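Local coordinates for envelope polyprotein (Puumala orthohantavirus, PDB 5FXU), which forms the Gn part of the surface spike on the hantaviral envelope, where together with Gc it probably serves host-cell attachment and entry, at residues 8-13 and 18-23; 96-101 and 107-112; 124-129 and 344-349; 191-196 and 252-257; 285-290 and 318-323. All coordinates share one frame; numbering follows the deposited sequence.

Overall arrangement
From the N terminus, contact 1 closes a short loop between strands 3-9 and 19-30. Contact 2 follows in series, closing over the small helix 102-105. Contact 3 spans most of the remaining chain, bringing strand 120-130 up to strand 340-354; contacts 4 and 5 fall within that span, one after the other, and none of the five cross. Contact 4 lays helix 249-260 on strand 185-197, and contact 5 joins the loop between strands 278-285 and 296-302 to residues 318-323. Strands 19-30, 120-130 and 107-116 hydrogen-bond side by side, linking contacts 1 to 3. Contact 5 is far from contact 1 (centres about 36 Å apart), but its nearest atoms come within about 5 Å of contact 4.

Contact 1. Residues 8-13 and 18-23; sequences ECPHTI and GLVIGS
Val20 reaches back across the short loop and sets its CG1 methyl 3.9 Å from Glu8 O and 4.4 Å from Pro10 CD. Its first torsion (chi1 -73°) turns CG1 anti to the carbonyl carbon, on the side of the backbone N, and this aims the methyl at residues 8-10; the price is that CG2 takes the crowded position between N and C. The packing is light: one methyl against a carbonyl oxygen and the CD end of a proline ring, with no direct hydrogen bond between the segments. What polar link there is runs through a water, which accepts from Glu8 N (2.8 Å) and lies 2.9 Å from Ile21 O, to which it can donate. Glu8 itself leaves the contact by its side chain, stretched out with CG anti to N (chi1 -175°) and CD anti again. Its carboxylate is taken up elsewhere, OE1 by Ser236 OG and OE2 by Thr156 OG1 and Leu163 N. Cys9 faces away from 18-23, and its SG is tied to Cys134 in a disulfide, fixing the end of the first strand just before Pro10 starts the loop. The two strands that meet here belong to different sheets: 3-9 is the edge of a four-strand sheet, where Cys9 bonds to the backbone of strand 147-155 at Glu154, whereas 19-30 runs between strands 120-130 and 237-243, with Val20 bonded to Gly129, Ile21 to Ser236, and the side chain of Ile21 lying on Phe194 of strand 185-197.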
# COMPACT_ATOMS: atom_id res chain seq x y z
N GLU A 8 -3.27 1.21 18.16
CA GLU A 8 -3.28 0.30 19.26
C GLU A 8 -1.85 0.23 19.84
O GLU A 8 -0.92 -0.22 19.18
CB GLU A 8 -3.76 -1.08 18.82
CG GLU A 8 -3.89 -2.06 19.98
CD GLU A 8 -4.42 -3.44 19.59
OE1 GLU A 8 -4.22 -3.86 18.42
OE2 GLU A 8 -5.01 -4.10 20.48
N CYS A 9 -1.71 0.68 21.08
CA CYS A 9 -0.43 0.73 21.79
C CYS A 9 -0.15 -0.51 22.64
O CYS A 9 -0.96 -0.86 23.49
CB CYS A 9 -0.43 1.97 22.70
SG CYS A 9 -0.37 3.49 21.74
N PRO A 10 1.01 -1.17 22.45
CA PRO A 10 1.37 -2.28 23.36
C PRO A 10 1.71 -1.83 24.78
O PRO A 10 1.98 -0.64 24.97
CB PRO A 10 2.61 -2.89 22.70
CG PRO A 10 2.65 -2.33 21.32
CD PRO A 10 2.08 -0.95 21.46
N HIS A 11 1.74 -2.75 25.75
CA HIS A 11 2.15 -2.43 27.15
C HIS A 11 3.62 -2.07 27.29
O HIS A 11 3.93 -1.19 28.07
CB HIS A 11 1.83 -3.55 28.13
CG HIS A 11 0.37 -3.72 28.37
ND1 HIS A 11 -0.36 -2.87 29.18
CD2 HIS A 11 -0.50 -4.62 27.87
CE1 HIS A 11 -1.63 -3.26 29.18
NE2 HIS A 11 -1.74 -4.32 28.40
N THR A 12 4.49 -2.75 26.55
CA THR A 12 5.94 -2.47 26.56
C THR A 12 6.49 -2.19 25.15
O THR A 12 5.87 -2.52 24.14
CB THR A 12 6.77 -3.64 27.16
OG1 THR A 12 6.77 -4.77 26.27
CG2 THR A 12 6.24 -4.05 28.55
N ILE A 13 7.67 -1.59 25.11
CA ILE A 13 8.40 -1.41 23.85
C ILE A 13 9.05 -2.73 23.43
O ILE A 13 9.04 -3.08 22.25
CB ILE A 13 9.46 -0.27 23.96
CG1 ILE A 13 8.75 1.06 24.29
CG2 ILE A 13 10.26 -0.13 22.65
CD1 ILE A 13 9.68 2.21 24.62
N GLY A 18 10.14 -2.51 16.67
CA GLY A 18 8.75 -2.54 16.23
C GLY A 18 8.23 -1.16 15.89
O GLY A 18 8.73 -0.15 16.38
N LEU A 19 7.23 -1.11 15.04
CA LEU A 19 6.56 0.13 14.71
C LEU A 19 5.08 -0.04 14.96
O LEU A 19 4.56 -1.15 14.81
CB LEU A 19 6.79 0.46 13.24
CG LEU A 19 8.23 0.62 12.75
CD1 LEU A 19 8.22 0.75 11.25
CD2 LEU A 19 8.86 1.84 13.35
N VAL A 20 4.40 1.05 15.31
CA VAL A 20 2.94 1.08 15.28
C VAL A 20 2.49 1.54 13.90
O VAL A 20 3.17 2.29 13.24
CB VAL A 20 2.28 1.97 16.37
CG1 VAL A 20 2.39 1.32 17.73
CG2 VAL A 20 2.86 3.38 16.42
N ILE A 21 1.31 1.09 13.48
CA ILE A 21 0.70 1.52 12.23
C ILE A 21 -0.79 1.67 12.42
O ILE A 21 -1.41 0.88 13.11
CB ILE A 21 0.96 0.52 11.09
CG1 ILE A 21 0.31 1.00 9.78
CG2 ILE A 21 0.53 -0.90 11.46
CD1 ILE A 21 0.80 0.27 8.56
N GLY A 22 -1.35 2.69 11.80
CA GLY A 22 -2.80 2.83 11.68
C GLY A 22 -3.17 3.44 10.33
O GLY A 22 -2.32 3.96 9.62
N SER A 23 -4.45 3.39 9.98
CA SER A 23 -4.87 3.96 8.70
C SER A 23 -6.33 4.25 8.71
O SER A 23 -7.07 3.60 9.40
CB SER A 23 -4.50 3.04 7.50
OG SER A 23 -5.14 1.77 7.55
O HOH W 1 -1.60 0.65 15.97

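Contact 2. Residues 96-101 and 107-112; sequences PLVIET and KTIACF
Val98 and Ile109 meet in a compact connection of the beta-rich Gn head, in which the loop before the short helix 102-105, with helical backbone angles at 98-100, packs on strand 107-116, which follows that helix. The two side chains cross obliquely. Val98 presents CG1, anti to its N (chi1 168°), and that one methyl lies 3.9 Å from Ile109 CG1 and 4.0 Å from Ile109 CD1. Ile109 points toward the loop. Because its second torsion is near +85°, CD1 is bent round rather than stretched straight out, and it meets Ile99 CG1 at 4.2 Å. The ethyl arm of Ile109 is thus touched by two successive residues of the loop, through purely apolar contacts. Ile99 continues inward to Ile128 and Ile231, and Val98 reaches His48. Further along the strand, Cys111 is joined by a disulfide to Cys92, a second tie between this strand and the chain leading to the loop. Within 96-101, Leu97 O is gripped twice by Thr101: the backbone N at 3.0 Å and the hydroxyl OG1 at 2.7 Å come to it from opposite faces of the carbonyl plane, OG1 tilted 30° out of that plane.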
# COMPACT_ATOMS: atom_id res chain seq x y z
N PRO A 96 13.60 3.39 -0.16
CA PRO A 96 14.20 2.23 0.53
C PRO A 96 14.82 2.60 1.87
O PRO A 96 15.29 3.71 2.01
CB PRO A 96 15.29 1.77 -0.44
CG PRO A 96 15.00 2.44 -1.74
CD PRO A 96 14.19 3.66 -1.48
N LEU A 97 14.74 1.69 2.82
CA LEU A 97 15.28 1.81 4.19
C LEU A 97 14.50 2.69 5.17
O LEU A 97 14.73 2.62 6.37
CB LEU A 97 16.76 2.22 4.18
CG LEU A 97 17.68 1.38 3.26
CD1 LEU A 97 19.12 1.85 3.41
CD2 LEU A 97 17.59 -0.13 3.53
N VAL A 98 13.58 3.53 4.69
CA VAL A 98 12.93 4.51 5.56
C VAL A 98 12.07 3.81 6.62
O VAL A 98 12.24 4.07 7.82
CB VAL A 98 12.14 5.54 4.74
CG1 VAL A 98 11.24 6.38 5.61
CG2 VAL A 98 13.11 6.42 3.97
N ILE A 99 11.18 2.92 6.18
CA ILE A 99 10.36 2.16 7.11
C ILE A 99 11.25 1.18 7.91
O ILE A 99 11.09 1.05 9.12
CB ILE A 99 9.20 1.43 6.41
CG1 ILE A 99 8.17 2.46 5.94
CG2 ILE A 99 8.52 0.45 7.36
CD1 ILE A 99 7.17 1.93 4.94
N GLU A 100 12.16 0.50 7.22
CA GLU A 100 12.99 -0.53 7.85
C GLU A 100 13.80 -0.02 9.02
O GLU A 100 14.01 -0.74 9.98
CB GLU A 100 13.93 -1.20 6.84
CG GLU A 100 13.21 -1.95 5.71
CD GLU A 100 13.08 -1.12 4.43
OE1 GLU A 100 12.44 -0.03 4.46
OE2 GLU A 100 13.62 -1.57 3.40
N THR A 101 14.22 1.24 8.96
CA THR A 101 15.04 1.84 10.02
C THR A 101 14.33 2.91 10.84
O THR A 101 14.97 3.60 11.65
CB THR A 101 16.35 2.45 9.45
OG1 THR A 101 16.04 3.54 8.58
CG2 THR A 101 17.10 1.40 8.68
N LYS A 107 11.77 8.21 13.12
CA LYS A 107 11.00 8.93 12.12
C LYS A 107 9.60 8.35 11.99
O LYS A 107 9.40 7.14 12.12
CB LYS A 107 11.71 8.91 10.78
CG LYS A 107 13.01 9.70 10.82
CD LYS A 107 12.72 11.19 10.98
CE LYS A 107 13.90 12.06 10.59
NZ LYS A 107 13.44 13.43 10.25
N THR A 108 8.65 9.23 11.74
CA THR A 108 7.26 8.88 11.55
C THR A 108 6.95 9.09 10.06
O THR A 108 7.37 10.09 9.47
CB THR A 108 6.38 9.77 12.44
OG1 THR A 108 6.58 9.40 13.80
CG2 THR A 108 4.88 9.61 12.11
N ILE A 109 6.27 8.12 9.46
CA ILE A 109 5.85 8.19 8.06
C ILE A 109 4.36 8.43 8.06
O ILE A 109 3.61 7.69 8.68
CB ILE A 109 6.15 6.90 7.27
CG1 ILE A 109 7.65 6.66 7.14
CG2 ILE A 109 5.58 6.96 5.86
CD1 ILE A 109 8.28 5.96 8.33
N ALA A 110 3.96 9.50 7.38
CA ALA A 110 2.55 9.81 7.18
C ALA A 110 2.38 10.16 5.71
O ALA A 110 3.03 11.06 5.22
CB ALA A 110 2.11 10.96 8.06
N CYS A 111 1.50 9.42 5.03
CA CYS A 111 1.29 9.53 3.60
C CYS A 111 -0.10 8.99 3.27
O CYS A 111 -0.79 8.48 4.14
CB CYS A 111 2.37 8.75 2.86
SG CYS A 111 2.40 6.97 3.22
N PHE A 112 -0.57 9.18 2.03
CA PHE A 112 -1.90 8.66 1.64
C PHE A 112 -1.85 7.95 0.31
O PHE A 112 -0.93 8.16 -0.45
CB PHE A 112 -2.97 9.76 1.69
CG PHE A 112 -2.65 10.93 0.83
CD1 PHE A 112 -1.84 11.97 1.30
CD2 PHE A 112 -3.15 11.00 -0.46
CE1 PHE A 112 -1.54 13.05 0.48
CE2 PHE A 112 -2.86 12.06 -1.28
CZ PHE A 112 -2.04 13.09 -0.82

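Contact 3. Residues 124-129 and 344-349; sequences TVFLIG and TWTGFI
The strands carrying Phe126 and Thr344 meet through side chains and not by backbone pairing, their nearest CA atoms, those of these two residues, being 9.9 Å apart. Phe126 bridges that distance. With chi1 at -69° and the ring turned nearly perpendicular to its CA-CB-CG plane (chi2 89°), its far end arrives between two threonines placed two residues apart on the same side of strand 340-354. CE1 lies 4.3 Å from Thr344 CG2, which approaches the ring obliquely, while CE2 is 4.5 Å from Thr346 OG1, a hydroxyl at the ring's edge and near its plane. Such packing across the interior joins two separate strand pairings of the Gn head: 120-130 lies between 19-30 and 107-116, and 340-354 pairs with 185-197, whose Phe194 makes an edge-to-face stack with Phe126. Both branches of Thr344 reach the ring end, OG1 lying 4.3 Å from Phe126 CZ while also hydrogen-bonded to Asp113 OD2. Trp345, between the threonines, points the other way, onto Val254, Arg257 and Met258 of helix 249-260. Its indole also lies over the following backbone, with Gly347 N 3.5 Å above the ring plane toward the rim, and its NE1 bonds to Ala261 O.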
# COMPACT_ATOMS: atom_id res chain seq x y z
N THR A 124 -6.74 7.44 1.53
CA THR A 124 -6.57 6.58 2.67
C THR A 124 -5.25 7.06 3.26
O THR A 124 -4.21 7.03 2.61
CB THR A 124 -6.49 5.08 2.29
OG1 THR A 124 -7.77 4.60 1.86
CG2 THR A 124 -6.09 4.24 3.48
N VAL A 125 -5.31 7.52 4.50
CA VAL A 125 -4.13 8.03 5.20
C VAL A 125 -3.50 6.92 6.02
O VAL A 125 -4.19 6.26 6.78
CB VAL A 125 -4.51 9.21 6.11
CG1 VAL A 125 -3.33 9.64 6.96
CG2 VAL A 125 -4.99 10.37 5.26
N PHE A 126 -2.20 6.74 5.86
CA PHE A 126 -1.43 5.76 6.61
C PHE A 126 -0.47 6.50 7.54
O PHE A 126 0.21 7.43 7.10
CB PHE A 126 -0.60 4.89 5.66
CG PHE A 126 -1.44 3.97 4.82
CD1 PHE A 126 -1.94 4.40 3.57
CD2 PHE A 126 -1.75 2.69 5.25
CE1 PHE A 126 -2.73 3.55 2.78
CE2 PHE A 126 -2.56 1.85 4.47
CZ PHE A 126 -3.05 2.29 3.24
N LEU A 127 -0.40 6.06 8.80
CA LEU A 127 0.55 6.61 9.77
C LEU A 127 1.34 5.48 10.36
O LEU A 127 0.76 4.54 10.90
CB LEU A 127 -0.21 7.33 10.85
CG LEU A 127 0.59 7.96 11.97
CD1 LEU A 127 1.41 9.11 11.44
CD2 LEU A 127 -0.36 8.46 13.04
N ILE A 128 2.65 5.57 10.22
CA ILE A 128 3.59 4.54 10.72
C ILE A 128 4.64 5.24 11.54
O ILE A 128 5.17 6.26 11.14
CB ILE A 128 4.31 3.87 9.56
CG1 ILE A 128 3.30 3.21 8.62
CG2 ILE A 128 5.29 2.81 10.06
CD1 ILE A 128 3.89 2.83 7.28
N GLY A 129 4.98 4.68 12.69
CA GLY A 129 6.01 5.29 13.50
C GLY A 129 6.48 4.51 14.69
O GLY A 129 6.03 3.41 14.95
N THR A 344 0.12 0.43 -2.59
CA THR A 344 -0.19 -0.11 -1.28
C THR A 344 -1.10 -1.30 -1.43
O THR A 344 -1.78 -1.44 -2.44
CB THR A 344 -0.88 0.91 -0.36
OG1 THR A 344 -2.23 1.13 -0.81
CG2 THR A 344 -0.10 2.22 -0.33
N TRP A 345 -1.08 -2.17 -0.43
CA TRP A 345 -1.84 -3.42 -0.46
C TRP A 345 -2.21 -3.79 0.97
O TRP A 345 -1.35 -3.81 1.85
CB TRP A 345 -1.01 -4.55 -1.08
CG TRP A 345 -1.78 -5.85 -1.24
CD1 TRP A 345 -2.50 -6.23 -2.31
CD2 TRP A 345 -1.89 -6.90 -0.28
NE1 TRP A 345 -3.06 -7.46 -2.10
CE2 TRP A 345 -2.71 -7.90 -0.85
CE3 TRP A 345 -1.37 -7.10 1.00
CZ2 TRP A 345 -3.03 -9.10 -0.18
CZ3 TRP A 345 -1.69 -8.30 1.68
CH2 TRP A 345 -2.50 -9.28 1.08
N THR A 346 -3.50 -4.03 1.18
CA THR A 346 -4.04 -4.38 2.47
C THR A 346 -4.76 -5.72 2.32
O THR A 346 -5.59 -5.91 1.43
CB THR A 346 -4.99 -3.27 3.00
OG1 THR A 346 -4.27 -2.02 3.09
CG2 THR A 346 -5.51 -3.61 4.37
N GLY A 347 -4.40 -6.66 3.19
CA GLY A 347 -5.03 -7.97 3.23
C GLY A 347 -4.88 -8.64 4.57
O GLY A 347 -4.54 -8.00 5.55
N PHE A 348 -5.17 -9.94 4.61
CA PHE A 348 -5.20 -10.72 5.84
C PHE A 348 -4.47 -12.03 5.64
O PHE A 348 -4.59 -12.65 4.59
CB PHE A 348 -6.63 -10.96 6.29
CG PHE A 348 -7.40 -9.70 6.53
CD1 PHE A 348 -8.05 -9.05 5.48
CD2 PHE A 348 -7.45 -9.13 7.80
CE1 PHE A 348 -8.76 -7.86 5.70
CE2 PHE A 348 -8.16 -7.95 8.03
CZ PHE A 348 -8.80 -7.31 6.98
N ILE A 349 -3.69 -12.44 6.65
CA ILE A 349 -3.03 -13.74 6.66
C ILE A 349 -3.26 -14.45 8.00
O ILE A 349 -3.32 -13.79 9.06
CB ILE A 349 -1.52 -13.65 6.34
CG1 ILE A 349 -0.75 -12.91 7.44
CG2 ILE A 349 -1.31 -12.99 4.99
CD1 ILE A 349 0.76 -12.98 7.31

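Contact 4. Residues 191-196 and 252-257; sequences VRCFLI and AEVLSR
Val254 sends both of its methyls down onto the strand, CG2 to Val191 CG1 and CG1 to Cys193 SG, each at 4.1 Å. The two valines reach toward each other tip to tip, whereas the sulfur takes the other branch. The torsion of Val254 divides the work: CG1 is anti to its N (chi1 170°) and CG2 is anti to the carbonyl carbon, so the fork straddles two strand residues that lie two apart and share one face. Val191 offers CG1, likewise anti to its own N (chi1 -174°). All three side chains are buried, and the contact is wholly apolar. This is a helix laid against the face of a beta layer: helix 249-260 covers strand 185-197, which runs between 228-234 and 340-354 in antiparallel pairing. Backbone bonds from Val191 to Gly347 and from Cys193 to Trp345 hold it to the latter strand. Cys193 SG is also half of a disulfide with Cys232 on the former, so the sulfur that Val254 rests on is fixed covalently to the adjacent strand. On the face turned from the helix, Arg192 reaches Ser23 OG with NH1 and Gly235 O with NH2.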
# COMPACT_ATOMS: atom_id res chain seq x y z
N VAL A 191 -2.47 -7.23 7.29
CA VAL A 191 -1.15 -6.88 6.81
C VAL A 191 -1.31 -5.69 5.89
O VAL A 191 -2.20 -5.69 5.04
CB VAL A 191 -0.47 -8.03 6.06
CG1 VAL A 191 0.96 -7.68 5.72
CG2 VAL A 191 -0.37 -9.24 6.95
N ARG A 192 -0.47 -4.68 6.10
CA ARG A 192 -0.39 -3.49 5.24
C ARG A 192 1.01 -3.34 4.67
O ARG A 192 1.97 -3.34 5.42
CB ARG A 192 -0.78 -2.22 6.00
CG ARG A 192 -2.27 -2.10 6.18
CD ARG A 192 -2.81 -1.26 7.32
NE ARG A 192 -2.66 -1.75 8.68
CZ ARG A 192 -3.25 -1.20 9.74
NH1 ARG A 192 -4.06 -0.16 9.60
NH2 ARG A 192 -3.03 -1.72 10.94
N CYS A 193 1.08 -3.21 3.35
CA CYS A 193 2.32 -3.25 2.59
C CYS A 193 2.47 -2.06 1.65
O CYS A 193 1.50 -1.63 1.06
CB CYS A 193 2.37 -4.50 1.72
SG CYS A 193 2.25 -6.05 2.60
N PHE A 194 3.70 -1.58 1.51
CA PHE A 194 4.04 -0.42 0.69
C PHE A 194 5.08 -0.84 -0.32
O PHE A 194 6.04 -1.52 0.02
CB PHE A 194 4.53 0.73 1.58
CG PHE A 194 3.55 1.05 2.67
CD1 PHE A 194 3.51 0.27 3.83
CD2 PHE A 194 2.61 2.04 2.50
CE1 PHE A 194 2.55 0.50 4.81
CE2 PHE A 194 1.66 2.29 3.49
CZ PHE A 194 1.60 1.52 4.63
N LEU A 195 4.85 -0.47 -1.57
CA LEU A 195 5.75 -0.78 -2.65
C LEU A 195 6.94 0.15 -2.66
O LEU A 195 6.78 1.37 -2.73
CB LEU A 195 5.01 -0.66 -3.99
CG LEU A 195 5.85 -1.03 -5.21
CD1 LEU A 195 6.14 -2.51 -5.23
CD2 LEU A 195 5.08 -0.69 -6.45
N ILE A 196 8.14 -0.43 -2.67
CA ILE A 196 9.39 0.33 -2.64
C ILE A 196 10.16 0.05 -3.93
O ILE A 196 10.43 -1.12 -4.23
CB ILE A 196 10.26 -0.11 -1.45
CG1 ILE A 196 9.48 -0.12 -0.11
CG2 ILE A 196 11.52 0.72 -1.36
CD1 ILE A 196 8.86 1.18 0.28
N ALA A 252 5.65 -15.82 2.35
CA ALA A 252 4.97 -16.74 1.44
C ALA A 252 3.46 -16.54 1.49
O ALA A 252 2.80 -16.56 0.48
CB ALA A 252 5.33 -18.20 1.74
N GLU A 253 2.94 -16.36 2.68
CA GLU A 253 1.53 -16.13 2.85
C GLU A 253 1.04 -14.83 2.25
O GLU A 253 -0.05 -14.79 1.65
CB GLU A 253 1.15 -16.22 4.32
CG GLU A 253 1.04 -17.66 4.75
CD GLU A 253 0.55 -17.81 6.16
OE1 GLU A 253 0.54 -16.81 6.94
OE2 GLU A 253 0.20 -18.96 6.47
N VAL A 254 1.83 -13.77 2.40
CA VAL A 254 1.45 -12.47 1.88
C VAL A 254 1.47 -12.52 0.36
O VAL A 254 0.56 -12.01 -0.30
CB VAL A 254 2.35 -11.35 2.39
CG1 VAL A 254 2.07 -10.05 1.65
CG2 VAL A 254 2.14 -11.13 3.89
N LEU A 255 2.51 -13.12 -0.21
CA LEU A 255 2.62 -13.22 -1.64
C LEU A 255 1.48 -14.00 -2.24
O LEU A 255 0.99 -13.60 -3.29
CB LEU A 255 3.93 -13.84 -2.09
CG LEU A 255 5.09 -12.87 -2.13
CD1 LEU A 255 6.38 -13.68 -2.10
CD2 LEU A 255 5.06 -11.99 -3.37
N SER A 256 1.10 -15.12 -1.62
CA SER A 256 -0.01 -15.91 -2.14
C SER A 256 -1.34 -15.13 -2.09
O SER A 256 -2.04 -15.06 -3.10
CB SER A 256 -0.07 -17.31 -1.52
OG SER A 256 -0.14 -17.20 -0.15
N ARG A 257 -1.63 -14.46 -0.97
CA ARG A 257 -2.83 -13.62 -0.89
C ARG A 257 -2.77 -12.46 -1.90
O ARG A 257 -3.79 -12.12 -2.48
CB ARG A 257 -3.08 -13.12 0.52
CG ARG A 257 -3.22 -14.21 1.57
CD ARG A 257 -4.64 -14.54 2.01
NE ARG A 257 -4.89 -15.76 2.84
CZ ARG A 257 -4.05 -16.78 3.16
NH1 ARG A 257 -2.73 -16.84 2.85
NH2 ARG A 257 -4.56 -17.80 3.87

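Contact 5. Residues 285-290 and 318-323; sequences GKAPST and DPVYIW
Val320, Ala287 and Pro288 give up the most surface here, and Val320 CG1 is the atom they share. That methyl stands anti to its backbone N (chi1 174°), which puts it directly over the junction of the other two residues: 4.0 Å from Pro288 CD, 4.1 Å from Pro288 N, and 4.3 Å from Ala287 CB. The valine and the proline ring cross at about a right angle. CG1 meets the ring at its CD and N side, and Val320 CG2 also lies 4.2 Å from Pro288 CD. Ala287 has a second neighbour in 318-323, Ile322. Ala287 CB lies 4.1 Å from Ile322 CG1, an atom that comes nearer than the direction in which the isoleucine leaves the backbone would suggest. No hydrogen bond joins the segments; polar groups look elsewhere, Ala287 O to Thr295 OG1 and Ser289 OG to Glu85 OE1. Around the contact, Ala287 and Pro288 both lie on Thr58 of strand 54-64, and Val320 and Ile322 on Leu313 of strand 310-313; strand 321-323 pairs with both of these strands. The segment 285-290 belongs to the connection between the antiparallel strands 278-285 and 296-302. The peptide bond before Pro288 is cis, and with the extended backbone angles of Ala287 and Pro288 it reverses the chain between Lys286 and Ser289 as a type VIb turn, the turn characteristic of a cis-proline.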
# COMPACT_ATOMS: atom_id res chain seq x y z
N GLY A 285 -4.27 2.10 -22.64
CA GLY A 285 -3.70 3.44 -22.69
C GLY A 285 -2.20 3.46 -22.74
O GLY A 285 -1.57 2.41 -22.67
N LYS A 286 -1.65 4.67 -22.84
CA LYS A 286 -0.22 4.89 -22.97
C LYS A 286 0.39 5.45 -21.69
O LYS A 286 0.03 6.54 -21.25
CB LYS A 286 0.05 5.86 -24.10
CG LYS A 286 -0.61 5.45 -25.41
CD LYS A 286 -0.54 6.59 -26.42
CE LYS A 286 -0.95 6.09 -27.79
NZ LYS A 286 -1.13 7.24 -28.71
N ALA A 287 1.30 4.68 -21.11
CA ALA A 287 2.01 5.09 -19.90
C ALA A 287 3.50 4.83 -20.08
O ALA A 287 3.87 3.67 -20.27
CB ALA A 287 1.47 4.35 -18.71
N PRO A 288 4.34 5.86 -20.10
CA PRO A 288 3.91 7.27 -20.03
C PRO A 288 3.18 7.70 -21.31
O PRO A 288 3.16 6.95 -22.28
CB PRO A 288 5.23 8.05 -19.82
CG PRO A 288 6.29 7.13 -20.31
CD PRO A 288 5.81 5.73 -20.04
N SER A 289 2.55 8.87 -21.28
CA SER A 289 1.74 9.35 -22.41
C SER A 289 2.53 9.54 -23.70
O SER A 289 1.95 9.52 -24.79
CB SER A 289 1.06 10.67 -22.06
OG SER A 289 2.00 11.70 -21.87
N THR A 290 3.85 9.72 -23.56
CA THR A 290 4.77 9.81 -24.69
C THR A 290 5.02 8.50 -25.45
O THR A 290 5.64 8.54 -26.50
CB THR A 290 6.12 10.35 -24.23
OG1 THR A 290 6.61 9.53 -23.17
CG2 THR A 290 5.99 11.79 -23.77
N ASP A 318 12.95 0.95 -14.40
CA ASP A 318 12.70 2.28 -13.85
C ASP A 318 11.20 2.42 -13.70
O ASP A 318 10.48 2.27 -14.70
CB ASP A 318 13.18 3.36 -14.82
CG ASP A 318 14.69 3.31 -15.04
OD1 ASP A 318 15.44 2.98 -14.09
OD2 ASP A 318 15.10 3.63 -16.18
N PRO A 319 10.72 2.70 -12.47
CA PRO A 319 9.28 2.73 -12.22
C PRO A 319 8.50 3.79 -13.04
O PRO A 319 8.92 4.95 -13.12
CB PRO A 319 9.19 3.03 -10.73
CG PRO A 319 10.48 3.69 -10.37
CD PRO A 319 11.51 3.14 -11.31
N VAL A 320 7.42 3.35 -13.68
CA VAL A 320 6.46 4.25 -14.29
C VAL A 320 5.23 4.22 -13.40
O VAL A 320 4.52 3.21 -13.40
CB VAL A 320 6.11 3.81 -15.71
CG1 VAL A 320 5.00 4.67 -16.28
CG2 VAL A 320 7.34 3.90 -16.58
N TYR A 321 5.01 5.30 -12.66
CA TYR A 321 3.91 5.36 -11.71
C TYR A 321 2.64 5.81 -12.40
O TYR A 321 2.66 6.71 -13.22
CB TYR A 321 4.25 6.31 -10.54
CG TYR A 321 5.34 5.82 -9.63
CD1 TYR A 321 5.05 4.96 -8.61
CD2 TYR A 321 6.67 6.25 -9.79
CE1 TYR A 321 6.04 4.50 -7.75
CE2 TYR A 321 7.68 5.80 -8.94
CZ TYR A 321 7.35 4.92 -7.92
OH TYR A 321 8.31 4.42 -7.07
N ILE A 322 1.54 5.18 -12.05
CA ILE A 322 0.25 5.42 -12.68
C ILE A 322 -0.80 5.76 -11.66
O ILE A 322 -0.87 5.17 -10.61
CB ILE A 322 -0.21 4.18 -13.48
CG1 ILE A 322 0.72 4.01 -14.68
CG2 ILE A 322 -1.61 4.35 -14.04
CD1 ILE A 322 1.27 2.63 -14.73
N TRP A 323 -1.59 6.77 -11.99
CA TRP A 323 -2.78 7.12 -11.28
C TRP A 323 -3.94 7.00 -12.28
O TRP A 323 -3.98 7.74 -13.26
CB TRP A 323 -2.66 8.56 -10.77
CG TRP A 323 -3.88 9.06 -10.09
CD1 TRP A 323 -4.71 8.36 -9.30
CD2 TRP A 323 -4.39 10.38 -10.14
NE1 TRP A 323 -5.70 9.16 -8.86
CE2 TRP A 323 -5.53 10.41 -9.37
CE3 TRP A 323 -3.96 11.56 -10.76
CZ2 TRP A 323 -6.28 11.57 -9.18
CZ3 TRP A 323 -4.69 12.71 -10.59
CH2 TRP A 323 -5.85 12.71 -9.81